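Local coordinates for putative adenosine kinase (Schistosoma mansoni, PDB 3VAS), which catalyses the ATP-dependent phosphorylation of adenosine to AMP, as a member of the ribokinase (pfkB) family, at residues A[89-94]-A[358-364]; A[262-267]-A[292-298]; A[45-51]-A[63-69]. All coordinates share one frame; numbering follows the deposited sequence.

Contact 1 (A[89-94]-A[358-364]); sequences KMIQWI and LGSRDSY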
loop_
_atom_site.group_PDB
_atom_site.type_symbol
_atom_site.label_atom_id
_atom_site.label_comp_id
_atom_site.label_asym_id
_atom_site.label_seq_id
_atom_site.Cartn_x
_atom_site.Cartn_y
_atom_site.Cartn_z
ATOM N N LYS A 89 6.947 6.149 -3.379
ATOM C CA LYS A 89 8.217 6.824 -3.151
ATOM C C LYS A 89 9.395 5.852 -3.223
ATOM O O LYS A 89 10.504 6.243 -3.581
ATOM C CB LYS A 89 8.212 7.631 -1.848
ATOM C CG LYS A 89 8.272 6.827 -0.563
ATOM C CD LYS A 89 8.106 7.763 0.640
ATOM C CE LYS A 89 8.446 7.065 1.948
ATOM N NZ LYS A 89 8.303 7.980 3.117
ATOM N N MET A 90 9.161 4.582 -2.909
ATOM C CA MET A 90 10.230 3.599 -3.062
ATOM C C MET A 90 10.442 3.241 -4.534
ATOM O O MET A 90 11.575 3.009 -4.954
ATOM C CB MET A 90 10.002 2.341 -2.221
ATOM C CG MET A 90 11.194 1.383 -2.259
ATOM S SD MET A 90 11.058 0.007 -1.099
ATOM C CE MET A 90 12.700 -0.711 -1.203
ATOM N N ILE A 91 9.365 3.202 -5.316
ATOM C CA ILE A 91 9.505 3.036 -6.764
ATOM C C ILE A 91 10.409 4.147 -7.297
ATOM O O ILE A 91 11.317 3.906 -8.091
ATOM C CB ILE A 91 8.154 3.112 -7.494
ATOM C CG1 ILE A 91 7.260 1.934 -7.107
ATOM C CG2 ILE A 91 8.358 3.137 -9.009
ATOM C CD1 ILE A 91 5.891 1.973 -7.758
ATOM N N GLN A 92 10.158 5.365 -6.828
ATOM C CA GLN A 92 10.952 6.529 -7.197
ATOM C C GLN A 92 12.411 6.384 -6.752
ATOM O O GLN A 92 13.334 6.693 -7.504
ATOM C CB GLN A 92 10.322 7.793 -6.595
ATOM C CG GLN A 92 11.158 9.060 -6.764
ATOM C CD GLN A 92 11.268 9.500 -8.212
ATOM O OE1 GLN A 92 10.258 9.669 -8.899
ATOM N NE2 GLN A 92 12.500 9.685 -8.685
ATOM N N TRP A 93 12.605 5.907 -5.528
ATOM C CA TRP A 93 13.934 5.708 -4.956
ATOM C C TRP A 93 14.716 4.631 -5.719
ATOM O O TRP A 93 15.900 4.800 -6.031
ATOM C CB TRP A 93 13.762 5.322 -3.488
ATOM C CG TRP A 93 15.008 5.133 -2.673
ATOM C CD1 TRP A 93 15.770 6.109 -2.090
ATOM C CD2 TRP A 93 15.592 3.883 -2.287
ATOM N NE1 TRP A 93 16.808 5.539 -1.386
ATOM C CE2 TRP A 93 16.717 4.175 -1.491
ATOM C CE3 TRP A 93 15.278 2.546 -2.546
ATOM C CZ2 TRP A 93 17.529 3.177 -0.954
ATOM C CZ3 TRP A 93 16.084 1.556 -2.011
ATOM C CH2 TRP A 93 17.196 1.876 -1.226
ATOM N N ILE A 94 14.045 3.525 -6.024
ATOM C CA ILE A 94 14.658 2.448 -6.789
ATOM C C ILE A 94 15.095 2.913 -8.176
ATOM O O ILE A 94 16.247 2.733 -8.563
ATOM C CB ILE A 94 13.707 1.245 -6.925
ATOM C CG1 ILE A 94 13.514 0.579 -5.560
ATOM C CG2 ILE A 94 14.250 0.244 -7.952
ATOM C CD1 ILE A 94 12.504 -0.541 -5.553
ATOM N N LEU A 358 13.960 4.721 4.015
ATOM C CA LEU A 358 14.807 4.560 2.830
ATOM C C LEU A 358 16.123 5.310 3.019
ATOM O O LEU A 358 16.139 6.538 3.050
ATOM C CB LEU A 358 14.092 5.088 1.582
ATOM C CG LEU A 358 12.831 4.357 1.116
ATOM C CD1 LEU A 358 12.145 5.129 -0.005
ATOM C CD2 LEU A 358 13.181 2.947 0.669
ATOM N N GLY A 359 17.221 4.573 3.150
ATOM C CA GLY A 359 18.530 5.175 3.360
ATOM C C GLY A 359 19.199 5.617 2.070
ATOM O O GLY A 359 18.525 5.885 1.075
ATOM N N SER A 360 20.527 5.699 2.073
ATOM C CA SER A 360 21.227 6.126 0.868
ATOM C C SER A 360 21.115 5.048 -0.201
ATOM O O SER A 360 21.287 3.856 0.068
ATOM C CB SER A 360 22.690 6.508 1.139
ATOM O OG SER A 360 23.450 5.402 1.581
ATOM N N ARG A 361 20.805 5.488 -1.413
ATOM C CA ARG A 361 20.491 4.596 -2.518
ATOM C C ARG A 361 21.669 3.686 -2.885
ATOM O O ARG A 361 21.472 2.561 -3.354
ATOM C CB ARG A 361 20.030 5.422 -3.718
ATOM C CG ARG A 361 19.633 4.615 -4.929
ATOM C CD ARG A 361 18.622 3.542 -4.586
ATOM N NE ARG A 361 18.187 2.854 -5.797
ATOM C CZ ARG A 361 18.884 1.898 -6.403
ATOM N NH1 ARG A 361 20.050 1.504 -5.902
ATOM N NH2 ARG A 361 18.413 1.339 -7.508
ATOM N N ASP A 362 22.884 4.174 -2.647
ATOM C CA ASP A 362 24.106 3.415 -2.912
ATOM C C ASP A 362 24.221 2.142 -2.082
ATOM O O ASP A 362 24.886 1.192 -2.489
ATOM C CB ASP A 362 25.341 4.278 -2.651
ATOM C CG ASP A 362 25.626 5.242 -3.776
ATOM O OD1 ASP A 362 26.309 6.259 -3.528
ATOM O OD2 ASP A 362 25.167 4.980 -4.908
ATOM N N SER A 363 23.586 2.130 -0.916
ATOM C CA SER A 363 23.700 0.999 -0.002
ATOM C C SER A 363 22.587 -0.024 -0.186
ATOM O O SER A 363 22.419 -0.917 0.640
ATOM C CB SER A 363 23.727 1.484 1.448
ATOM O OG SER A 363 24.919 2.202 1.710
ATOM N N TYR A 364 21.830 0.110 -1.269
ATOM C CA TYR A 364 20.745 -0.817 -1.567
ATOM C C TYR A 364 21.313 -2.165 -2.013
ATOM O O TYR A 364 20.648 -3.193 -1.900
ATOM C CB TYR A 364 19.841 -0.227 -2.655
ATOM C CG TYR A 364 18.565 -1.002 -2.929
ATOM C CD1 TYR A 364 17.789 -1.497 -1.885
ATOM C CD2 TYR A 364 18.119 -1.211 -4.233
ATOM C CE1 TYR A 364 16.621 -2.190 -2.130
ATOM C CE2 TYR A 364 16.946 -1.906 -4.487
ATOM C CZ TYR A 364 16.201 -2.392 -3.430
ATOM O OH TYR A 364 15.031 -3.080 -3.669
#

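Contact 2 (A[262-267]-A[292-298]); sequences ARYIAD and TDSSDSE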
loop_
_atom_site.group_PDB
_atom_site.type_symbol
_atom_site.label_atom_id
_atom_site.label_comp_id
_atom_site.label_asym_id
_atom_site.label_seq_id
_atom_site.Cartn_x
_atom_site.Cartn_y
_atom_site.Cartn_z
ATOM N N ALA A 262 -6.845 -16.614 -5.306
ATOM C CA ALA A 262 -5.934 -16.175 -6.359
ATOM C C ALA A 262 -6.548 -16.427 -7.732
ATOM O O ALA A 262 -6.518 -15.560 -8.605
ATOM C CB ALA A 262 -4.589 -16.882 -6.230
ATOM N N ARG A 263 -7.116 -17.617 -7.902
ATOM C CA ARG A 263 -7.796 -18.001 -9.135
ATOM C C ARG A 263 -9.020 -17.119 -9.388
ATOM O O ARG A 263 -9.226 -16.620 -10.497
ATOM C CB ARG A 263 -8.195 -19.480 -9.057
ATOM C CG ARG A 263 -9.105 -19.996 -10.171
ATOM C CD ARG A 263 -8.506 -19.783 -11.552
ATOM N NE ARG A 263 -7.103 -20.166 -11.626
ATOM C CZ ARG A 263 -6.188 -19.507 -12.331
ATOM N NH1 ARG A 263 -6.528 -18.428 -13.025
ATOM N NH2 ARG A 263 -4.931 -19.927 -12.339
ATOM N N TYR A 264 -9.821 -16.921 -8.348
ATOM C CA TYR A 264 -11.042 -16.131 -8.456
ATOM C C TYR A 264 -10.760 -14.685 -8.862
ATOM O O TYR A 264 -11.406 -14.150 -9.762
ATOM C CB TYR A 264 -11.815 -16.172 -7.137
ATOM C CG TYR A 264 -13.159 -15.484 -7.179
ATOM C CD1 TYR A 264 -14.317 -16.199 -7.470
ATOM C CD2 TYR A 264 -13.273 -14.123 -6.913
ATOM C CE1 TYR A 264 -15.556 -15.572 -7.498
ATOM C CE2 TYR A 264 -14.502 -13.490 -6.942
ATOM C CZ TYR A 264 -15.640 -14.218 -7.232
ATOM O OH TYR A 264 -16.863 -13.587 -7.261
ATOM N N ILE A 265 -9.800 -14.055 -8.193
ATOM C CA ILE A 265 -9.450 -12.667 -8.479
ATOM C C ILE A 265 -8.886 -12.512 -9.892
ATOM O O ILE A 265 -9.213 -11.562 -10.604
ATOM C CB ILE A 265 -8.447 -12.112 -7.445
ATOM C CG1 ILE A 265 -9.113 -12.006 -6.070
ATOM C CG2 ILE A 265 -7.908 -10.751 -7.883
ATOM C CD1 ILE A 265 -8.229 -11.355 -5.016
ATOM N N ALA A 266 -8.045 -13.457 -10.293
ATOM C CA ALA A 266 -7.455 -13.449 -11.628
ATOM C C ALA A 266 -8.510 -13.564 -12.726
ATOM O O ALA A 266 -8.356 -12.991 -13.805
ATOM C CB ALA A 266 -6.435 -14.578 -11.760
ATOM N N ASP A 267 -9.579 -14.303 -12.445
ATOM C CA ASP A 267 -10.578 -14.610 -13.466
ATOM C C ASP A 267 -11.772 -13.658 -13.506
ATOM O O ASP A 267 -12.610 -13.766 -14.400
ATOM C CB ASP A 267 -11.080 -16.051 -13.323
ATOM C CG ASP A 267 -10.013 -17.075 -13.643
ATOM O OD1 ASP A 267 -8.917 -16.684 -14.102
ATOM O OD2 ASP A 267 -10.281 -18.277 -13.451
ATOM N N THR A 292 -0.397 -16.062 -10.298
ATOM C CA THR A 292 -1.047 -16.616 -11.476
ATOM C C THR A 292 -1.552 -15.438 -12.285
ATOM O O THR A 292 -1.452 -14.291 -11.847
ATOM C CB THR A 292 -2.247 -17.524 -11.100
ATOM O OG1 THR A 292 -2.745 -18.199 -12.271
ATOM C CG2 THR A 292 -3.364 -16.697 -10.468
ATOM N N ASP A 293 -2.081 -15.716 -13.469
ATOM C CA ASP A 293 -2.796 -14.706 -14.232
ATOM C C ASP A 293 -3.985 -15.345 -14.943
ATOM O O ASP A 293 -4.101 -16.570 -14.983
ATOM C CB ASP A 293 -1.871 -13.988 -15.216
ATOM C CG ASP A 293 -1.201 -14.935 -16.177
ATOM O OD1 ASP A 293 -1.811 -15.245 -17.222
ATOM O OD2 ASP A 293 -0.066 -15.371 -15.883
ATOM N N SER A 294 -4.866 -14.517 -15.495
ATOM C CA SER A 294 -6.116 -15.003 -16.079
ATOM C C SER A 294 -5.936 -15.974 -17.249
ATOM O O SER A 294 -6.844 -16.741 -17.561
ATOM C CB SER A 294 -7.022 -13.832 -16.483
ATOM O OG SER A 294 -6.281 -12.770 -17.054
ATOM N N SER A 295 -4.762 -15.942 -17.881
ATOM C CA SER A 295 -4.453 -16.832 -19.000
ATOM C C SER A 295 -3.791 -18.124 -18.534
ATOM O O SER A 295 -3.529 -19.021 -19.333
ATOM C CB SER A 295 -3.522 -16.134 -19.991
ATOM O OG SER A 295 -4.131 -14.978 -20.536
ATOM N N ASP A 296 -3.514 -18.207 -17.238
ATOM C CA ASP A 296 -2.771 -19.329 -16.690
ATOM C C ASP A 296 -3.702 -20.249 -15.916
ATOM O O ASP A 296 -4.441 -19.800 -15.043
ATOM C CB ASP A 296 -1.660 -18.810 -15.773
ATOM C CG ASP A 296 -0.537 -19.812 -15.589
ATOM O OD1 ASP A 296 0.618 -19.375 -15.399
ATOM O OD2 ASP A 296 -0.803 -21.031 -15.638
ATOM N N SER A 297 -3.671 -21.536 -16.242
ATOM C CA SER A 297 -4.506 -22.518 -15.554
ATOM C C SER A 297 -3.924 -22.865 -14.186
ATOM O O SER A 297 -4.638 -23.324 -13.295
ATOM C CB SER A 297 -4.656 -23.789 -16.395
ATOM O OG SER A 297 -3.459 -24.557 -16.390
ATOM N N GLU A 298 -2.627 -22.631 -14.023
ATOM C CA GLU A 298 -1.923 -23.055 -12.818
ATOM C C GLU A 298 -1.552 -21.915 -11.871
ATOM O O GLU A 298 -1.423 -20.752 -12.269
ATOM C CB GLU A 298 -0.667 -23.838 -13.189
ATOM C CG GLU A 298 -0.944 -25.169 -13.864
ATOM C CD GLU A 298 0.327 -25.855 -14.331
ATOM O OE1 GLU A 298 1.244 -25.153 -14.813
ATOM O OE2 GLU A 298 0.410 -27.095 -14.211
HETATM O O HOH W 1 -5.401 -22.369 -11.001
#

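Contact 3 (A[45-51]-A[63-69]); sequences MYRKYNL and HMTIYDE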
loop_
_atom_site.group_PDB
_atom_site.type_symbol
_atom_site.label_atom_id
_atom_site.label_comp_id
_atom_site.label_asym_id
_atom_site.label_seq_id
_atom_site.Cartn_x
_atom_site.Cartn_y
_atom_site.Cartn_z
ATOM N N MET A 45 -1.719 -3.344 26.362
ATOM C CA MET A 45 -2.255 -2.493 25.300
ATOM C C MET A 45 -3.081 -3.271 24.283
ATOM O O MET A 45 -4.102 -2.780 23.799
ATOM C CB MET A 45 -1.123 -1.753 24.582
ATOM C CG MET A 45 -0.374 -0.759 25.450
ATOM S SD MET A 45 -1.299 0.764 25.698
ATOM C CE MET A 45 -1.411 1.357 24.018
ATOM N N TYR A 46 -2.638 -4.483 23.965
ATOM C CA TYR A 46 -3.312 -5.302 22.959
ATOM C C TYR A 46 -4.647 -5.831 23.469
ATOM O O TYR A 46 -5.604 -5.946 22.705
ATOM C CB TYR A 46 -2.396 -6.438 22.482
ATOM C CG TYR A 46 -1.093 -5.917 21.929
ATOM C CD1 TYR A 46 -0.971 -5.577 20.585
ATOM C CD2 TYR A 46 0.008 -5.722 22.758
ATOM C CE1 TYR A 46 0.219 -5.075 20.079
ATOM C CE2 TYR A 46 1.200 -5.222 22.259
ATOM C CZ TYR A 46 1.298 -4.902 20.921
ATOM O OH TYR A 46 2.479 -4.401 20.427
ATOM N N ARG A 47 -4.712 -6.139 24.763
ATOM C CA ARG A 47 -5.966 -6.562 25.383
ATOM C C ARG A 47 -6.891 -5.362 25.574
ATOM O O ARG A 47 -8.075 -5.409 25.232
ATOM C CB ARG A 47 -5.709 -7.250 26.731
ATOM C CG ARG A 47 -4.606 -8.306 26.703
ATOM C CD ARG A 47 -4.595 -9.156 27.975
ATOM N NE ARG A 47 -4.566 -8.348 29.195
ATOM C CZ ARG A 47 -3.460 -8.018 29.858
ATOM N NH1 ARG A 47 -2.271 -8.423 29.426
ATOM N NH2 ARG A 47 -3.545 -7.278 30.959
ATOM N N LYS A 48 -6.330 -4.285 26.116
ATOM C CA LYS A 48 -7.063 -3.049 26.368
ATOM C C LYS A 48 -7.797 -2.530 25.130
ATOM O O LYS A 48 -8.955 -2.117 25.215
ATOM C CB LYS A 48 -6.105 -1.985 26.907
ATOM C CG LYS A 48 -6.736 -0.630 27.193
ATOM C CD LYS A 48 -5.746 0.265 27.929
ATOM C CE LYS A 48 -6.316 1.641 28.196
ATOM N NZ LYS A 48 -5.372 2.459 29.002
ATOM N N TYR A 49 -7.131 -2.564 23.980
ATOM C CA TYR A 49 -7.724 -2.042 22.751
ATOM C C TYR A 49 -8.201 -3.131 21.794
ATOM O O TYR A 49 -8.556 -2.839 20.649
ATOM C CB TYR A 49 -6.751 -1.098 22.038
ATOM C CG TYR A 49 -6.464 0.153 22.827
ATOM C CD1 TYR A 49 -5.307 0.274 23.589
ATOM C CD2 TYR A 49 -7.364 1.206 22.831
ATOM C CE1 TYR A 49 -5.054 1.415 24.317
ATOM C CE2 TYR A 49 -7.120 2.347 23.554
ATOM C CZ TYR A 49 -5.970 2.449 24.294
ATOM O OH TYR A 49 -5.742 3.593 25.011
ATOM N N ASN A 50 -8.212 -4.375 22.274
ATOM C CA ASN A 50 -8.626 -5.525 21.471
ATOM C C ASN A 50 -7.918 -5.592 20.115
ATOM O O ASN A 50 -8.562 -5.723 19.076
ATOM C CB ASN A 50 -10.144 -5.528 21.278
ATOM C CG ASN A 50 -10.681 -6.901 20.914
ATOM O OD1 ASN A 50 -10.044 -7.921 21.181
ATOM N ND2 ASN A 50 -11.859 -6.932 20.300
ATOM N N LEU A 51 -6.592 -5.495 20.136
ATOM C CA LEU A 51 -5.801 -5.474 18.907
ATOM C C LEU A 51 -5.251 -6.857 18.570
ATOM O O LEU A 51 -5.001 -7.670 19.461
ATOM C CB LEU A 51 -4.655 -4.470 19.028
ATOM C CG LEU A 51 -5.084 -3.047 19.394
ATOM C CD1 LEU A 51 -3.880 -2.130 19.486
ATOM C CD2 LEU A 51 -6.095 -2.514 18.387
ATOM N N HIS A 63 -10.938 3.612 20.738
ATOM C CA HIS A 63 -9.501 3.555 20.453
ATOM C C HIS A 63 -8.782 4.868 20.739
ATOM O O HIS A 63 -7.565 4.886 20.855
ATOM C CB HIS A 63 -9.250 3.186 18.990
ATOM C CG HIS A 63 -9.720 1.814 18.620
ATOM N ND1 HIS A 63 -10.789 1.595 17.777
ATOM C CD2 HIS A 63 -9.264 0.590 18.974
ATOM C CE1 HIS A 63 -10.972 0.295 17.631
ATOM N NE2 HIS A 63 -10.060 -0.336 18.347
ATOM N N MET A 64 -9.539 5.959 20.853
ATOM C CA MET A 64 -8.960 7.302 20.799
ATOM C C MET A 64 -7.920 7.621 21.865
ATOM O O MET A 64 -7.015 8.417 21.623
ATOM C CB MET A 64 -10.051 8.376 20.778
ATOM C CG MET A 64 -10.848 8.409 19.486
ATOM S SD MET A 64 -9.811 8.511 18.008
ATOM C CE MET A 64 -11.061 8.343 16.732
ATOM N N THR A 65 -8.029 6.998 23.033
ATOM C CA THR A 65 -7.083 7.278 24.115
ATOM C C THR A 65 -5.675 6.774 23.818
ATOM O O THR A 65 -4.718 7.200 24.464
ATOM C CB THR A 65 -7.548 6.688 25.460
ATOM O OG1 THR A 65 -7.836 5.294 25.294
ATOM C CG2 THR A 65 -8.796 7.415 25.968
ATOM N N ILE A 66 -5.550 5.880 22.837
ATOM C CA ILE A 66 -4.263 5.258 22.522
ATOM C C ILE A 66 -3.201 6.289 22.128
ATOM O O ILE A 66 -2.025 6.136 22.461
ATOM C CB ILE A 66 -4.388 4.146 21.436
ATOM C CG1 ILE A 66 -3.198 3.196 21.505
ATOM C CG2 ILE A 66 -4.524 4.734 20.029
ATOM C CD1 ILE A 66 -3.246 2.087 20.474
ATOM N N TYR A 67 -3.621 7.353 21.454
ATOM C CA TYR A 67 -2.676 8.357 20.970
ATOM C C TYR A 67 -2.072 9.184 22.104
ATOM O O TYR A 67 -0.873 9.455 22.107
ATOM C CB TYR A 67 -3.322 9.237 19.894
ATOM C CG TYR A 67 -3.853 8.410 18.747
ATOM C CD1 TYR A 67 -2.986 7.828 17.825
ATOM C CD2 TYR A 67 -5.211 8.182 18.601
ATOM C CE1 TYR A 67 -3.463 7.055 16.783
ATOM C CE2 TYR A 67 -5.698 7.408 17.563
ATOM C CZ TYR A 67 -4.824 6.847 16.661
ATOM O OH TYR A 67 -5.316 6.080 15.632
ATOM N N ASP A 68 -2.896 9.570 23.070
ATOM C CA ASP A 68 -2.391 10.240 24.263
ATOM C C ASP A 68 -1.568 9.264 25.090
ATOM O O ASP A 68 -0.563 9.639 25.696
ATOM C CB ASP A 68 -3.538 10.792 25.109
ATOM C CG ASP A 68 -4.186 12.018 24.493
ATOM O OD1 ASP A 68 -3.471 12.803 23.834
ATOM O OD2 ASP A 68 -5.411 12.196 24.671
ATOM N N GLU A 69 -1.996 8.005 25.100
ATOM C CA GLU A 69 -1.355 6.986 25.919
ATOM C C GLU A 69 0.072 6.660 25.469
ATOM O O GLU A 69 0.993 6.649 26.286
ATOM C CB GLU A 69 -2.204 5.713 25.974
ATOM C CG GLU A 69 -1.703 4.696 26.987
ATOM C CD GLU A 69 -2.745 3.648 27.341
ATOM O OE1 GLU A 69 -3.716 3.479 26.572
ATOM O OE2 GLU A 69 -2.591 2.993 28.393
HETATM O O HOH W 2 -10.129 -3.110 18.137
#

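Contact 1 (A[89-94]-A[358-364])
Trp93 projects from helix 83-95 into the C-terminal loop of this ribokinase-type fold, and Leu358 and Arg361 close on its indole from opposite faces. The loop follows helix 336-351, so the contact ties the end of the chain to an early helix of the main α/β domain. With CG anti to the backbone N (chi1 -177°), the indole reaches straight across to the loop. Arg361 CD sits over the centre of the Trp93 six-membered ring, a CH-pi contact at 3.7 Å from the centroid. Under the other face CD2 of Leu358 makes a second CH-pi contact nearer the rim, and its CD1 packs on Trp93 CB. Met90 CG backs Leu358 CD2 from the helix side. The indole N-H is used as well: NE1 of Trp93 bonds to Gly359 O at 3.0 Å, nearly along the C=O axis. At the far end of the ring, the CZ3-CH2 edge points at the face of Tyr364 in a T-shaped stack, planes 73° apart. Tyr349 of helix 336-351 also meets both rings. The guanidinium of Arg361 continues past the indole to the carbonyls of the helix's last turn, which lie near its plane. Arg361 NE donates to Trp93 O at 3.0 Å, and Arg361 NH2 donates to Ile94 O at 2.8 Å, in the carbonyl plane and on a lone pair.

Contact 2 (A[262-267]-A[292-298])
The C-terminal part of helix 257-267 passes the end of strand 287-293, where a type I beta turn from Asp293 to Asp296 brings Ser294 CA within 4.9 Å of Ala266 CA. At this close approach Ser294 CB lies 3.1 Å from Ala266 O. Separately, Ala266 CB makes an apolar contact with Thr292 CG2 at 3.9 Å. Beside them Arg263 carries the polar half. Its chain is bent at chi2 and chi3 (57° and 46°), which folds the guanidinium over toward the turn. Arg263 NH2 donates to Thr292 OG1 at 2.8 Å, tilted from the guanidinium plane, and that hydroxyl in turn donates a hydrogen bond to Glu298 O. A water accepts from the same NH2 and donates to Ser297 O. On the helix side NH1 forms a salt bridge with OD1 of Asp267, one turn on, which should restrain the group's rotation. Two Asx turns shape the loop itself: Asp293 OD1 accepts from Ser295 N, and Asp296 OD2 from Glu298 N at 2.9 Å. Ser294 OG turns to the backbone of Arg276 and Arg278. The whole is a helix packed on the face of the antiparallel hairpin of strands 279-284 and 287-293, as in the α/β domain of pfkB-family kinases.

Contact 3 (A[45-51]-A[63-69])
Two short helices, 44-48 and 65-70, pack side by side on the small lid domain of this ribokinase-like kinase, and Tyr49 bridges them. A Schellman motif ends the first helix, with Asn50 at positive phi as its C-prime residue and Leu51 N bonded to Tyr46 O. Tyr49, just past the helical part, sends its ring across to the second helix. CB of Ile66 sits over one face, 4.0 Å from the centroid of the Tyr49 ring and offset toward the rim, while CG of the neighbouring Lys48 covers the opposite face. At the ring's edge the hydroxyl is gripped twice: Tyr49 OH accepts from Thr65 OG1 at 2.7 Å and donates to Glu69 OE1 at 2.6 Å, both partners lying in the ring plane. The carboxylate stands steeply to that ring, 68° between planes. Glu69 reaches this point with CG anti to its N (chi1 -171°) and an extended chain. Extended too, Lys48 comes from the opposite direction; Lys48 NZ forms a salt bridge with Glu69 OE2 at 2.9 Å, on the syn side but tilted from the carboxylate plane, and a weak bond to OE1. One carboxylate thus serves a phenol and an ammonium group, and the nearby ammonium would probably favour the ionised form of Glu69. Met45, bent at chi2 and chi3, touches both: its CE packs on Ile66 CG1 at 3.6 Å, while its SD lies beside the carboxylate, 3.6 Å from Glu69 CD. Leu51 and Ile66 continue inward to Leu144 of strand 138-145. Farther along, a water donates to Tyr49 O and is hydrogen-bonded to NE2 of His63, whose ND1 pairs with Glu60 N. Two helices bridged by a tyrosine and lying against the lid's beta-sheet are consistent with the smaller domain of ribokinase-family enzymes.

Overall arrangement
The three contacts sit at widely separated places on a single chain, none touching another. Contact 3 closes first along the sequence, spanning eleven intervening residues of the lid. Contact 1 then opens and joins the early helix 83-95 to the chain's C-terminal loop, and contact 2 is nested within the long span it encloses. Centres are about 32 Å apart for contact 1 and contact 2, about 34 Å for contact 1 and contact 3, and about 40 Å for contact 2 and contact 3. Bound adenosine gives a common reference: the side chain of Lys89 in contact 1 comes within about 8 Å of it, and that of Leu51 in contact 3 within about 12 Å. Contact 2 belongs to the outer part of the large domain.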